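Side-chain contacts in GH3 beta-N-acetylglucosaminidase (Paenibacillaceae, PDB 6K5J), which hydrolyses terminal beta-linked N-acetylglucosamine residues as a glycoside hydrolase family 3 beta-N-acetylglucosaminidase: residues H183-G188 and S248-G253; E206-L211 and F234-P239; A244-N249 and N273-F278. All blocks are in the same frame, centred on the assembly; numbering follows the deposited sequence.

Interaction 1: residues H183-G188 and S248-G253; sequences HFPGHG and SNVIEG. With NAG (2-acetamido-2-deoxy-beta-D-glucopyranose), chain B.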
ATOM      1  N   HIS A 183      -1.091  -7.360   6.586  1.00 17.00           N
ATOM      2  CA  HIS A 183      -1.791  -8.554   6.131  1.00 17.47           C
ATOM      3  C   HIS A 183      -1.660  -9.620   7.228  1.00 17.81           C
ATOM      4  O   HIS A 183      -0.577 -10.191   7.419  1.00 18.59           O
ATOM      5  CB  HIS A 183      -1.181  -9.084   4.821  1.00 15.57           C
ATOM      6  CG  HIS A 183      -1.114  -8.072   3.709  1.00 14.50           C
ATOM      7  ND1 HIS A 183      -0.135  -7.102   3.636  1.00 18.08           N
ATOM      8  CD2 HIS A 183      -1.896  -7.899   2.616  1.00 18.15           C
ATOM      9  CE1 HIS A 183      -0.315  -6.377   2.545  1.00 18.55           C
ATOM     10  NE2 HIS A 183      -1.379  -6.837   1.909  1.00 19.24           N
ATOM     11  N   PHE A 184      -2.757  -9.891   7.926  1.00 17.97           N
ATOM     12  CA  PHE A 184      -2.702 -10.687   9.151  1.00 18.53           C
ATOM     13  C   PHE A 184      -2.374 -12.151   8.839  1.00 17.82           C
ATOM     14  O   PHE A 184      -2.935 -12.724   7.903  1.00 18.62           O
ATOM     15  CB  PHE A 184      -4.046 -10.588   9.887  1.00 17.29           C
ATOM     16  CG  PHE A 184      -4.091 -11.354  11.183  1.00 17.77           C
ATOM     17  CD1 PHE A 184      -4.502 -12.680  11.208  1.00 18.61           C
ATOM     18  CD2 PHE A 184      -3.736 -10.744  12.376  1.00 18.54           C
ATOM     19  CE1 PHE A 184      -4.539 -13.397  12.403  1.00 19.61           C
ATOM     20  CE2 PHE A 184      -3.779 -11.443  13.584  1.00 21.17           C
ATOM     21  CZ  PHE A 184      -4.175 -12.774  13.597  1.00 17.78           C
ATOM     22  N   PRO A 185      -1.522 -12.809   9.654  1.00 17.92           N
ATOM     23  CA  PRO A 185      -0.902 -12.301  10.886  1.00 17.98           C
ATOM     24  C   PRO A 185       0.453 -11.612  10.706  1.00 20.85           C
ATOM     25  O   PRO A 185       1.159 -11.430  11.692  1.00 22.23           O
ATOM     26  CB  PRO A 185      -0.735 -13.573  11.736  1.00 18.52           C
ATOM     27  CG  PRO A 185      -0.500 -14.654  10.720  1.00 20.51           C
ATOM     28  CD  PRO A 185      -1.361 -14.269   9.520  1.00 20.04           C
ATOM     29  N   GLY A 186       0.821 -11.232   9.482  1.00 19.81           N
ATOM     30  CA  GLY A 186       2.048 -10.477   9.313  1.00 17.14           C
ATOM     31  C   GLY A 186       2.899 -10.978   8.164  1.00 18.79           C
ATOM     32  O   GLY A 186       3.434 -12.083   8.223  1.00 20.62           O
ATOM     33  N   HIS A 187       3.043 -10.151   7.131  1.00 17.31           N
ATOM     34  CA  HIS A 187       3.722 -10.486   5.885  1.00 20.75           C
ATOM     35  C   HIS A 187       5.151  -9.950   5.828  1.00 18.16           C
ATOM     36  O   HIS A 187       5.818 -10.121   4.805  1.00 20.70           O
ATOM     37  CB  HIS A 187       2.898  -9.927   4.704  1.00 18.98           C
ATOM     38  CG  HIS A 187       2.991 -10.717   3.429  1.00 21.07           C
ATOM     39  ND1 HIS A 187       4.192 -11.102   2.862  1.00 18.20           N
ATOM     40  CD2 HIS A 187       2.022 -11.137   2.573  1.00 18.18           C
ATOM     41  CE1 HIS A 187       3.958 -11.753   1.735  1.00 20.79           C
ATOM     42  NE2 HIS A 187       2.651 -11.792   1.536  1.00 18.03           N
ATOM     43  N   GLY A 188       5.646  -9.322   6.900  1.00 17.95           N
ATOM     44  CA  GLY A 188       6.896  -8.574   6.821  1.00 18.34           C
ATOM     45  C   GLY A 188       8.153  -9.421   6.726  1.00 19.87           C
ATOM     46  O   GLY A 188       9.183  -8.933   6.243  1.00 21.45           O
ATOM     47  N   SER A 248      -8.603 -22.130   9.412  1.00 25.42           N
ATOM     48  CA  SER A 248      -9.412 -21.856  10.596  1.00 24.31           C
ATOM     49  C   SER A 248      -8.535 -21.659  11.827  1.00 23.50           C
ATOM     50  O   SER A 248      -8.899 -20.893  12.722  1.00 23.88           O
ATOM     51  CB  SER A 248     -10.445 -22.971  10.814  1.00 26.89           C
ATOM     52  OG  SER A 248      -9.825 -24.240  10.870  1.00 34.09           O
ATOM     53  N   ASN A 249      -7.361 -22.302  11.875  1.00 24.35           N
ATOM     54  CA  ASN A 249      -6.442 -22.081  12.994  1.00 24.33           C
ATOM     55  C   ASN A 249      -6.022 -20.621  13.099  1.00 23.69           C
ATOM     56  O   ASN A 249      -5.949 -20.065  14.204  1.00 22.38           O
ATOM     57  CB  ASN A 249      -5.203 -22.962  12.856  1.00 23.78           C
ATOM     58  CG  ASN A 249      -5.424 -24.356  13.403  1.00 30.43           C
ATOM     59  OD1 ASN A 249      -6.561 -24.795  13.553  1.00 27.61           O
ATOM     60  ND2 ASN A 249      -4.340 -25.059  13.689  1.00 30.54           N
ATOM     61  N   VAL A 250      -5.732 -19.983  11.963  1.00 22.71           N
ATOM     62  CA  VAL A 250      -5.287 -18.593  11.996  1.00 22.78           C
ATOM     63  C   VAL A 250      -6.461 -17.647  12.223  1.00 22.16           C
ATOM     64  O   VAL A 250      -6.355 -16.689  12.999  1.00 23.03           O
ATOM     65  CB  VAL A 250      -4.522 -18.233  10.704  1.00 21.68           C
ATOM     66  CG1 VAL A 250      -4.086 -16.763  10.736  1.00 24.04           C
ATOM     67  CG2 VAL A 250      -3.313 -19.140  10.519  1.00 21.82           C
ATOM     68  N   ILE A 251      -7.590 -17.873  11.551  1.00 23.91           N
ATOM     69  CA  ILE A 251      -8.670 -16.891  11.603  1.00 21.82           C
ATOM     70  C   ILE A 251      -9.592 -17.170  12.789  1.00 25.45           C
ATOM     71  O   ILE A 251      -9.665 -16.368  13.727  1.00 24.53           O
ATOM     72  CB  ILE A 251      -9.453 -16.839  10.280  1.00 20.98           C
ATOM     73  CG1 ILE A 251      -8.521 -16.431   9.129  1.00 21.15           C
ATOM     74  CG2 ILE A 251     -10.582 -15.845  10.386  1.00 21.99           C
ATOM     75  CD1 ILE A 251      -9.208 -16.350   7.777  1.00 23.52           C
ATOM     76  N   GLU A 252     -10.323 -18.293  12.761  1.00 24.58           N
ATOM     77  CA  GLU A 252     -11.218 -18.576  13.883  1.00 22.14           C
ATOM     78  C   GLU A 252     -10.434 -18.765  15.171  1.00 23.23           C
ATOM     79  O   GLU A 252     -10.845 -18.287  16.233  1.00 26.12           O
ATOM     80  CB  GLU A 252     -12.070 -19.823  13.614  1.00 21.67           C
ATOM     81  CG  GLU A 252     -13.231 -19.626  12.650  1.00 27.96           C
ATOM     82  CD  GLU A 252     -14.281 -18.619  13.114  1.00 32.42           C
ATOM     83  OE1 GLU A 252     -14.272 -18.213  14.298  1.00 32.74           O
ATOM     84  OE2 GLU A 252     -15.137 -18.239  12.276  1.00 33.35           O
ATOM     85  N   GLY A 253      -9.316 -19.472  15.101  1.00 22.52           N
ATOM     86  CA  GLY A 253      -8.558 -19.783  16.295  1.00 24.42           C
ATOM     87  C   GLY A 253      -7.818 -18.593  16.859  1.00 26.54           C
ATOM     88  O   GLY A 253      -8.078 -18.159  17.983  1.00 26.07           O
TER
HETATM   89  C1  NAG B 601      -3.202  -7.779  -2.974  1.00 22.67           C
HETATM   90  C2  NAG B 601      -2.336  -7.015  -1.940  1.00 21.34           C
HETATM   91  C3  NAG B 601      -3.212  -6.233  -0.945  1.00 20.23           C
HETATM   92  C4  NAG B 601      -4.281  -5.420  -1.663  1.00 19.76           C
HETATM   93  C5  NAG B 601      -5.082  -6.341  -2.568  1.00 22.04           C
HETATM   94  C6  NAG B 601      -6.179  -5.641  -3.339  1.00 21.53           C
HETATM   95  C7  NAG B 601      -0.168  -7.778  -1.037  1.00 21.16           C
HETATM   96  C8  NAG B 601       0.530  -8.854  -0.250  1.00 18.32           C
HETATM   97  N2  NAG B 601      -1.480  -7.952  -1.225  1.00 18.72           N
HETATM   98  O1  NAG B 601      -2.369  -8.209  -3.997  1.00 27.90           O
HETATM   99  O3  NAG B 601      -2.400  -5.362  -0.162  1.00 18.61           O
HETATM  100  O4  NAG B 601      -5.149  -4.804  -0.719  1.00 18.22           O
HETATM  101  O5  NAG B 601      -4.188  -6.902  -3.534  1.00 20.51           O
HETATM  102  O6  NAG B 601      -5.645  -4.786  -4.341  1.00 21.88           O
HETATM  103  O7  NAG B 601       0.427  -6.789  -1.460  1.00 20.36           O

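Interaction 2: residues E206-L211 and F234-P239; sequences ERLDRL and FPAVEP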
ATOM      1  N   GLU A 206       6.517 -18.104  19.821  1.00 21.81           N
ATOM      2  CA  GLU A 206       7.075 -17.025  20.637  1.00 27.01           C
ATOM      3  C   GLU A 206       7.493 -15.845  19.771  1.00 26.87           C
ATOM      4  O   GLU A 206       7.366 -14.686  20.178  1.00 22.96           O
ATOM      5  CB  GLU A 206       8.268 -17.513  21.469  1.00 27.21           C
ATOM      6  CG  GLU A 206       9.517 -17.952  20.694  1.00 29.15           C
ATOM      7  CD  GLU A 206      10.439 -16.793  20.258  1.00 43.43           C
ATOM      8  OE1 GLU A 206      11.153 -16.962  19.238  1.00 41.48           O
ATOM      9  OE2 GLU A 206      10.444 -15.719  20.911  1.00 39.99           O
ATOM     10  N   ARG A 207       8.010 -16.119  18.578  1.00 25.32           N
ATOM     11  CA  ARG A 207       8.443 -15.026  17.726  1.00 26.14           C
ATOM     12  C   ARG A 207       7.240 -14.300  17.135  1.00 24.82           C
ATOM     13  O   ARG A 207       7.211 -13.065  17.105  1.00 23.22           O
ATOM     14  CB  ARG A 207       9.388 -15.570  16.652  1.00 29.16           C
ATOM     15  CG  ARG A 207       9.271 -14.909  15.312  1.00 35.48           C
ATOM     16  CD  ARG A 207       9.809 -13.490  15.272  1.00 28.26           C
ATOM     17  NE  ARG A 207       9.527 -13.011  13.929  1.00 30.65           N
ATOM     18  CZ  ARG A 207      10.364 -13.141  12.909  1.00 28.47           C
ATOM     19  NH1 ARG A 207      11.569 -13.673  13.099  1.00 24.66           N
ATOM     20  NH2 ARG A 207      10.006 -12.713  11.709  1.00 28.80           N
ATOM     21  N   LEU A 208       6.213 -15.052  16.706  1.00 21.84           N
ATOM     22  CA  LEU A 208       5.006 -14.416  16.186  1.00 21.56           C
ATOM     23  C   LEU A 208       4.336 -13.557  17.252  1.00 21.68           C
ATOM     24  O   LEU A 208       3.827 -12.472  16.951  1.00 18.81           O
ATOM     25  CB  LEU A 208       4.029 -15.474  15.655  1.00 20.97           C
ATOM     26  CG  LEU A 208       4.532 -16.389  14.530  1.00 23.05           C
ATOM     27  CD1 LEU A 208       3.463 -17.400  14.107  1.00 21.10           C
ATOM     28  CD2 LEU A 208       5.006 -15.561  13.323  1.00 22.89           C
ATOM     29  N   ASP A 209       4.328 -14.025  18.507  1.00 20.54           N
ATOM     30  CA  ASP A 209       3.683 -13.268  19.579  1.00 20.13           C
ATOM     31  C   ASP A 209       4.398 -11.949  19.847  1.00 21.53           C
ATOM     32  O   ASP A 209       3.754 -10.939  20.155  1.00 22.23           O
ATOM     33  CB  ASP A 209       3.645 -14.087  20.873  1.00 22.39           C
ATOM     34  CG  ASP A 209       2.637 -15.211  20.828  1.00 27.54           C
ATOM     35  OD1 ASP A 209       1.736 -15.181  19.970  1.00 26.11           O
ATOM     36  OD2 ASP A 209       2.752 -16.133  21.659  1.00 25.08           O
ATOM     37  N   ARG A 210       5.721 -11.937  19.763  1.00 20.84           N
ATOM     38  CA  ARG A 210       6.449 -10.726  20.117  1.00 24.64           C
ATOM     39  C   ARG A 210       6.670  -9.796  18.934  1.00 24.17           C
ATOM     40  O   ARG A 210       6.956  -8.610  19.140  1.00 23.43           O
ATOM     41  CB  ARG A 210       7.798 -11.074  20.736  1.00 22.44           C
ATOM     42  CG  ARG A 210       8.838 -11.531  19.757  1.00 26.84           C
ATOM     43  CD  ARG A 210      10.190 -11.719  20.446  1.00 28.30           C
ATOM     44  NE  ARG A 210      10.910 -12.838  19.853  1.00 31.66           N
ATOM     45  CZ  ARG A 210      11.687 -12.741  18.782  1.00 37.91           C
ATOM     46  NH1 ARG A 210      11.870 -11.563  18.190  1.00 34.52           N
ATOM     47  NH2 ARG A 210      12.285 -13.824  18.307  1.00 38.24           N
ATOM     48  N   LEU A 211       6.548 -10.297  17.712  1.00 21.88           N
ATOM     49  CA  LEU A 211       6.810  -9.457  16.550  1.00 20.24           C
ATOM     50  C   LEU A 211       5.551  -9.323  15.696  1.00 19.41           C
ATOM     51  O   LEU A 211       4.786  -8.370  15.880  1.00 21.48           O
ATOM     52  CB  LEU A 211       7.983 -10.022  15.744  1.00 19.13           C
ATOM     53  CG  LEU A 211       8.522  -9.011  14.716  1.00 22.41           C
ATOM     54  CD1 LEU A 211       9.106  -7.799  15.426  1.00 20.76           C
ATOM     55  CD2 LEU A 211       9.549  -9.644  13.782  1.00 23.67           C
ATOM     56  N   PHE A 234       1.849 -20.276   7.959  1.00 20.85           N
ATOM     57  CA  PHE A 234       2.415 -20.105   9.299  1.00 25.31           C
ATOM     58  C   PHE A 234       2.353 -21.454  10.010  1.00 26.82           C
ATOM     59  O   PHE A 234       1.417 -21.722  10.775  1.00 24.82           O
ATOM     60  CB  PHE A 234       1.668 -19.026  10.091  1.00 24.26           C
ATOM     61  CG  PHE A 234       1.805 -17.634   9.510  1.00 22.22           C
ATOM     62  CD1 PHE A 234       0.981 -17.222   8.470  1.00 23.00           C
ATOM     63  CD2 PHE A 234       2.759 -16.755   9.996  1.00 21.69           C
ATOM     64  CE1 PHE A 234       1.108 -15.953   7.920  1.00 20.66           C
ATOM     65  CE2 PHE A 234       2.899 -15.489   9.454  1.00 21.07           C
ATOM     66  CZ  PHE A 234       2.068 -15.082   8.415  1.00 21.52           C
ATOM     67  N   PRO A 235       3.335 -22.328   9.782  1.00 28.40           N
ATOM     68  CA  PRO A 235       3.283 -23.675  10.384  1.00 26.66           C
ATOM     69  C   PRO A 235       3.208 -23.695  11.903  1.00 29.66           C
ATOM     70  O   PRO A 235       2.745 -24.698  12.456  1.00 29.48           O
ATOM     71  CB  PRO A 235       4.578 -24.340   9.889  1.00 27.55           C
ATOM     72  CG  PRO A 235       5.431 -23.211   9.353  1.00 27.74           C
ATOM     73  CD  PRO A 235       4.474 -22.177   8.861  1.00 23.87           C
ATOM     74  N   ALA A 236       3.658 -22.649  12.605  1.00 26.19           N
ATOM     75  CA  ALA A 236       3.517 -22.646  14.060  1.00 28.07           C
ATOM     76  C   ALA A 236       2.064 -22.516  14.496  1.00 31.44           C
ATOM     77  O   ALA A 236       1.737 -22.852  15.641  1.00 32.38           O
ATOM     78  CB  ALA A 236       4.336 -21.514  14.689  1.00 25.96           C
ATOM     79  N   VAL A 237       1.198 -22.021  13.615  1.00 26.91           N
ATOM     80  CA  VAL A 237      -0.219 -21.866  13.900  1.00 26.50           C
ATOM     81  C   VAL A 237      -1.052 -22.912  13.173  1.00 30.60           C
ATOM     82  O   VAL A 237      -1.974 -23.487  13.756  1.00 28.58           O
ATOM     83  CB  VAL A 237      -0.701 -20.441  13.544  1.00 26.29           C
ATOM     84  CG1 VAL A 237      -2.159 -20.250  13.972  1.00 25.27           C
ATOM     85  CG2 VAL A 237       0.180 -19.404  14.203  1.00 27.87           C
ATOM     86  N   GLU A 238      -0.736 -23.171  11.910  1.00 29.89           N
ATOM     87  CA  GLU A 238      -1.525 -24.054  11.054  1.00 27.35           C
ATOM     88  C   GLU A 238      -0.651 -25.200  10.568  1.00 31.31           C
ATOM     89  O   GLU A 238       0.255 -24.979   9.741  1.00 30.56           O
ATOM     90  CB  GLU A 238      -2.103 -23.279   9.873  1.00 26.84           C
ATOM     91  CG  GLU A 238      -2.816 -24.128   8.835  1.00 28.74           C
ATOM     92  CD  GLU A 238      -3.925 -24.978   9.442  1.00 33.96           C
ATOM     93  OE1 GLU A 238      -3.765 -26.217   9.491  1.00 39.71           O
ATOM     94  OE2 GLU A 238      -4.955 -24.407   9.872  1.00 31.08           O
ATOM     95  N   PRO A 239      -0.867 -26.422  11.056  1.00 34.52           N
ATOM     96  CA  PRO A 239      -0.047 -27.554  10.592  1.00 35.11           C
ATOM     97  C   PRO A 239      -0.312 -27.945   9.152  1.00 35.96           C
ATOM     98  O   PRO A 239       0.600 -28.457   8.494  1.00 38.80           O
ATOM     99  CB  PRO A 239      -0.433 -28.691  11.553  1.00 36.48           C
ATOM    100  CG  PRO A 239      -1.089 -28.017  12.719  1.00 43.18           C
ATOM    101  CD  PRO A 239      -1.759 -26.796  12.165  1.00 35.51           C
TER

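Interaction 3: residues A244-N249 and N273-F278; sequences ATLSSN and NAISKF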
ATOM      1  N   ALA A 244      -2.870 -18.468   5.715  1.00 25.33           N
ATOM      2  CA  ALA A 244      -3.702 -17.877   6.760  1.00 23.04           C
ATOM      3  C   ALA A 244      -5.111 -17.584   6.256  1.00 23.60           C
ATOM      4  O   ALA A 244      -6.089 -17.780   6.981  1.00 23.57           O
ATOM      5  CB  ALA A 244      -3.053 -16.595   7.286  1.00 21.05           C
ATOM      6  N   THR A 245      -5.228 -17.122   5.006  1.00 19.72           N
ATOM      7  CA  THR A 245      -6.527 -16.823   4.409  1.00 22.16           C
ATOM      8  C   THR A 245      -7.482 -18.008   4.457  1.00 24.03           C
ATOM      9  O   THR A 245      -8.697 -17.818   4.565  1.00 22.22           O
ATOM     10  CB  THR A 245      -6.328 -16.390   2.954  1.00 23.49           C
ATOM     11  OG1 THR A 245      -5.469 -15.247   2.925  1.00 22.78           O
ATOM     12  CG2 THR A 245      -7.660 -16.041   2.283  1.00 20.16           C
ATOM     13  N   LEU A 246      -6.962 -19.230   4.355  1.00 21.48           N
ATOM     14  CA  LEU A 246      -7.778 -20.435   4.295  1.00 23.56           C
ATOM     15  C   LEU A 246      -7.674 -21.295   5.552  1.00 25.47           C
ATOM     16  O   LEU A 246      -8.101 -22.454   5.531  1.00 22.61           O
ATOM     17  CB  LEU A 246      -7.390 -21.264   3.062  1.00 22.09           C
ATOM     18  CG  LEU A 246      -7.378 -20.495   1.739  1.00 24.51           C
ATOM     19  CD1 LEU A 246      -7.099 -21.419   0.554  1.00 25.01           C
ATOM     20  CD2 LEU A 246      -8.694 -19.738   1.525  1.00 21.99           C
ATOM     21  N   SER A 247      -7.135 -20.763   6.643  1.00 23.71           N
ATOM     22  CA  SER A 247      -6.834 -21.545   7.839  1.00 21.63           C
ATOM     23  C   SER A 247      -7.772 -21.174   8.978  1.00 24.58           C
ATOM     24  O   SER A 247      -7.728 -20.043   9.482  1.00 22.12           O
ATOM     25  CB  SER A 247      -5.391 -21.313   8.277  1.00 23.23           C
ATOM     26  OG  SER A 247      -5.206 -21.762   9.603  1.00 23.36           O
ATOM     27  N   SER A 248      -8.603 -22.130   9.412  1.00 25.42           N
ATOM     28  CA  SER A 248      -9.412 -21.856  10.596  1.00 24.31           C
ATOM     29  C   SER A 248      -8.535 -21.659  11.827  1.00 23.50           C
ATOM     30  O   SER A 248      -8.899 -20.893  12.722  1.00 23.88           O
ATOM     31  CB  SER A 248     -10.445 -22.971  10.814  1.00 26.89           C
ATOM     32  OG  SER A 248      -9.825 -24.240  10.870  1.00 34.09           O
ATOM     33  N   ASN A 249      -7.361 -22.302  11.875  1.00 24.35           N
ATOM     34  CA  ASN A 249      -6.442 -22.081  12.994  1.00 24.33           C
ATOM     35  C   ASN A 249      -6.022 -20.621  13.099  1.00 23.69           C
ATOM     36  O   ASN A 249      -5.949 -20.065  14.204  1.00 22.38           O
ATOM     37  CB  ASN A 249      -5.203 -22.962  12.856  1.00 23.78           C
ATOM     38  CG  ASN A 249      -5.424 -24.356  13.403  1.00 30.43           C
ATOM     39  OD1 ASN A 249      -6.561 -24.795  13.553  1.00 27.61           O
ATOM     40  ND2 ASN A 249      -4.340 -25.059  13.689  1.00 30.54           N
ATOM     41  N   ASN A 273      -1.699 -15.680  -7.025  1.00 29.41           N
ATOM     42  CA  ASN A 273      -1.234 -17.047  -7.261  1.00 30.77           C
ATOM     43  C   ASN A 273      -1.320 -17.907  -6.008  1.00 30.81           C
ATOM     44  O   ASN A 273      -1.625 -19.101  -6.090  1.00 31.78           O
ATOM     45  CB  ASN A 273       0.212 -17.048  -7.767  1.00 29.56           C
ATOM     46  CG  ASN A 273       0.311 -16.882  -9.271  1.00 41.05           C
ATOM     47  OD1 ASN A 273      -0.641 -16.466  -9.921  1.00 35.98           O
ATOM     48  ND2 ASN A 273       1.478 -17.209  -9.831  1.00 38.89           N
ATOM     49  N   ALA A 274      -1.036 -17.326  -4.839  1.00 28.67           N
ATOM     50  CA  ALA A 274      -1.039 -18.125  -3.619  1.00 32.05           C
ATOM     51  C   ALA A 274      -2.371 -18.839  -3.407  1.00 32.17           C
ATOM     52  O   ALA A 274      -2.400 -19.923  -2.813  1.00 32.17           O
ATOM     53  CB  ALA A 274      -0.701 -17.247  -2.416  1.00 30.74           C
ATOM     54  N   ILE A 275      -3.469 -18.268  -3.899  1.00 30.08           N
ATOM     55  CA  ILE A 275      -4.784 -18.901  -3.829  1.00 28.49           C
ATOM     56  C   ILE A 275      -5.193 -19.507  -5.165  1.00 31.49           C
ATOM     57  O   ILE A 275      -5.559 -20.681  -5.232  1.00 33.80           O
ATOM     58  CB  ILE A 275      -5.855 -17.901  -3.338  1.00 28.67           C
ATOM     59  CG1 ILE A 275      -5.475 -17.285  -1.982  1.00 23.80           C
ATOM     60  CG2 ILE A 275      -7.206 -18.604  -3.234  1.00 26.17           C
ATOM     61  CD1 ILE A 275      -5.352 -18.294  -0.855  1.00 27.73           C
ATOM     62  N   SER A 276      -5.174 -18.708  -6.238  1.00 33.02           N
ATOM     63  CA  SER A 276      -5.788 -19.139  -7.491  1.00 33.65           C
ATOM     64  C   SER A 276      -5.052 -20.316  -8.112  1.00 30.73           C
ATOM     65  O   SER A 276      -5.683 -21.156  -8.757  1.00 33.79           O
ATOM     66  CB  SER A 276      -5.850 -17.984  -8.494  1.00 30.82           C
ATOM     67  OG  SER A 276      -4.557 -17.450  -8.718  1.00 35.83           O
ATOM     68  N   LYS A 277      -3.736 -20.401  -7.933  1.00 33.93           N
ATOM     69  CA  LYS A 277      -2.968 -21.475  -8.550  1.00 37.06           C
ATOM     70  C   LYS A 277      -2.933 -22.734  -7.702  1.00 40.66           C
ATOM     71  O   LYS A 277      -2.845 -23.839  -8.248  1.00 41.44           O
ATOM     72  CB  LYS A 277      -1.535 -21.009  -8.832  1.00 39.29           C
ATOM     73  CG  LYS A 277      -0.674 -22.031  -9.568  1.00 49.79           C
ATOM     74  CD  LYS A 277       0.788 -21.952  -9.148  1.00 46.76           C
ATOM     75  CE  LYS A 277       1.679 -21.566 -10.321  1.00 55.32           C
ATOM     76  NZ  LYS A 277       3.123 -21.503  -9.939  1.00 58.12           N
ATOM     77  N   PHE A 278      -3.002 -22.603  -6.380  1.00 35.91           N
ATOM     78  CA  PHE A 278      -2.926 -23.764  -5.510  1.00 34.42           C
ATOM     79  C   PHE A 278      -4.286 -24.248  -5.025  1.00 37.46           C
ATOM     80  O   PHE A 278      -4.409 -25.424  -4.666  1.00 37.38           O
ATOM     81  CB  PHE A 278      -2.043 -23.462  -4.288  1.00 40.51           C
ATOM     82  CG  PHE A 278      -0.613 -23.124  -4.628  1.00 42.19           C
ATOM     83  CD1 PHE A 278      -0.238 -21.820  -4.914  1.00 41.24           C
ATOM     84  CD2 PHE A 278       0.358 -24.115  -4.652  1.00 49.75           C
ATOM     85  CE1 PHE A 278       1.079 -21.506  -5.225  1.00 41.61           C
ATOM     86  CE2 PHE A 278       1.675 -23.809  -4.959  1.00 48.47           C
ATOM     87  CZ  PHE A 278       2.035 -22.504  -5.249  1.00 44.82           C
TER

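Interaction 1: residues H183-G188 and S248-G253
Val250 pushes its CG1 methyl into the corner formed by Phe184 and Pro185. The methyl lies 3.8 Å from Phe184 CE1, approaching the ring obliquely, and 3.9 Å from Pro185 CD. With CG1 anti to its own backbone N (chi1 179°), Val250 sends this branch out from the helix toward the loop. Valine suits the place: it is apolar, and its compact fork lets one methyl reach both rings while the stem stays near the helix. The phenyl and the valine run antiparallel alongside one another; the proline ring stands roughly perpendicular to the valine. Pro185 CB also lies over the centre of the Phe184 ring, 3.7 Å above its plane, so the two neighbours pack as one apolar block.

The block lies in the KHFPGHG sequence, which resembles the signature loop known in GH3 N-acetylglucosaminidases. Cis peptide bonds precede both His183 and Pro185, and Gly186 takes backbone angles at which a CB would press on the carbonyl O of Pro185. The chain turns a corner at His183, whose side chain goes to the bound sugar: its NE2 lies 2.7 Å from NAG O3 in a nearly straight hydrogen bond (162°), while NAG C8 sits over one ring face. Asp139 OD2 is hydrogen-bonded to His183 ND1 and its OD1 to the backbone N of His187, which probably helps hold the imidazole in place.

In the barrel, Phe184 ends strand 178-184, rests on Val227 of strand 226-229, meets Phe216 of helix 213-222 edge-to-face and packs on Leu254 and Leu255 of helix 249-258.

Interaction 2: residues E206-L211 and F234-P239
Leu208 turns its forked end toward Phe234, Ala236 and Val237, joining helix 205-210 to the long loop that follows strand 226-229 in the TIM-barrel domain. Its two methyls divide the work. CD2 comes to the edge of the Phe234 ring, near the ring plane, and stops 4.2 Å from CD2 of that phenylalanine. CD1 goes to the other two residues, 3.8 Å from Val237 CG2 and 4.2 Å from Ala236 CB. Leucine suits this position because one fork serves three neighbours; its CG is anti to the carbonyl carbon (chi1 -59°), which carries the fork off the helix toward the loop. The leucine lies slantwise against both Phe234 and Val237. The short side chain of Ala236 is consistent with the approach of the helix here, the CA atoms of Leu208 and Ala236 being 8.6 Å apart.

Behind Phe234 stands Pro185, while Val237 leans on Val250 and Leu254 of helix 249-258. On the exposed flank of helix 205-210, Arg210 NE reaches back one turn to Glu206 OE2, 3.1 Å away, in a salt bridge lying almost within the guanidinium plane. The loop is itself tightly turned: Phe234 O accepts from both Val237 N, at 2.9 Å, and Glu238 N.

Interaction 3: residues A244-N249 and N273-F278
Ile275 and Leu246 meet tip to tip, and the isoleucine gives up the larger share of surface. They join the loop after strand 226-229 to the short helix 273-276 that follows strand 264-266, two neighbouring strand-to-helix connections of the TIM-barrel domain. Ile275 CD1 lies 3.8 Å from Leu246 CD1 and 4.0 Å from Leu246 CG, so one methyl touches both the branch point and one arm of the leucine. On the isoleucine side, chi1 of -56° together with a folded chi2 of -62° turns CD1 from helix 273-276 toward Leu246. Leu246 reaches to meet it with CG beside its backbone N. Medium-sized branched aliphatic side chains suit the 8.7 Å between the nearest CA atoms, those of Thr245 and Ile275.

Thr245, whose side chain is about 9 Å from the bound NAG, plays the smaller part. Its CB lies 4.4 Å from Ile275 CD1, a loose approach, while its hydroxyl is hydrogen-bonded to Thr229 OG1 and His231 ND1. Threonine thus shows carbon to the isoleucine and spends its polar atom on the end of strand 226-229 and the loop beyond. Ile275 also packs on His231, and Leu246 rests on Gln287 and Ala288 of helix 281-291.

The segment 244-249 then leads into helix 249-258, where Ser247 OG caps the backbone N of Val250 and also bonds to Glu238 OE2.

Between 244-249 and 273-278 themselves the meeting is wholly apolar. Its stability therefore rests on burial and dispersion; hydrogen bonds nearby, such as those of Thr245 OG1, are made within a segment or to other parts of the domain.

All three contacts lie within the GH3 N-terminal TIM-barrel domain. The centres of interactions 1 and 2 are about 9 Å apart, those of 1 and 3 about 11 Å, and those of 2 and 3 about 17 Å. Along the chain, the segments of interaction 2 both lie between the two of interaction 1, and interaction 3 begins where interaction 1 ends, sharing Ser248 and Asn249. The start of helix 249-258 links them all: Asn249 ND2 probably bonds to Val237 O, and Ala244 CB packs on Val250 and Pro185. Together they tie the sugar-contacting loop to helix 205-210, helix 249-258 and the short helix 273-276.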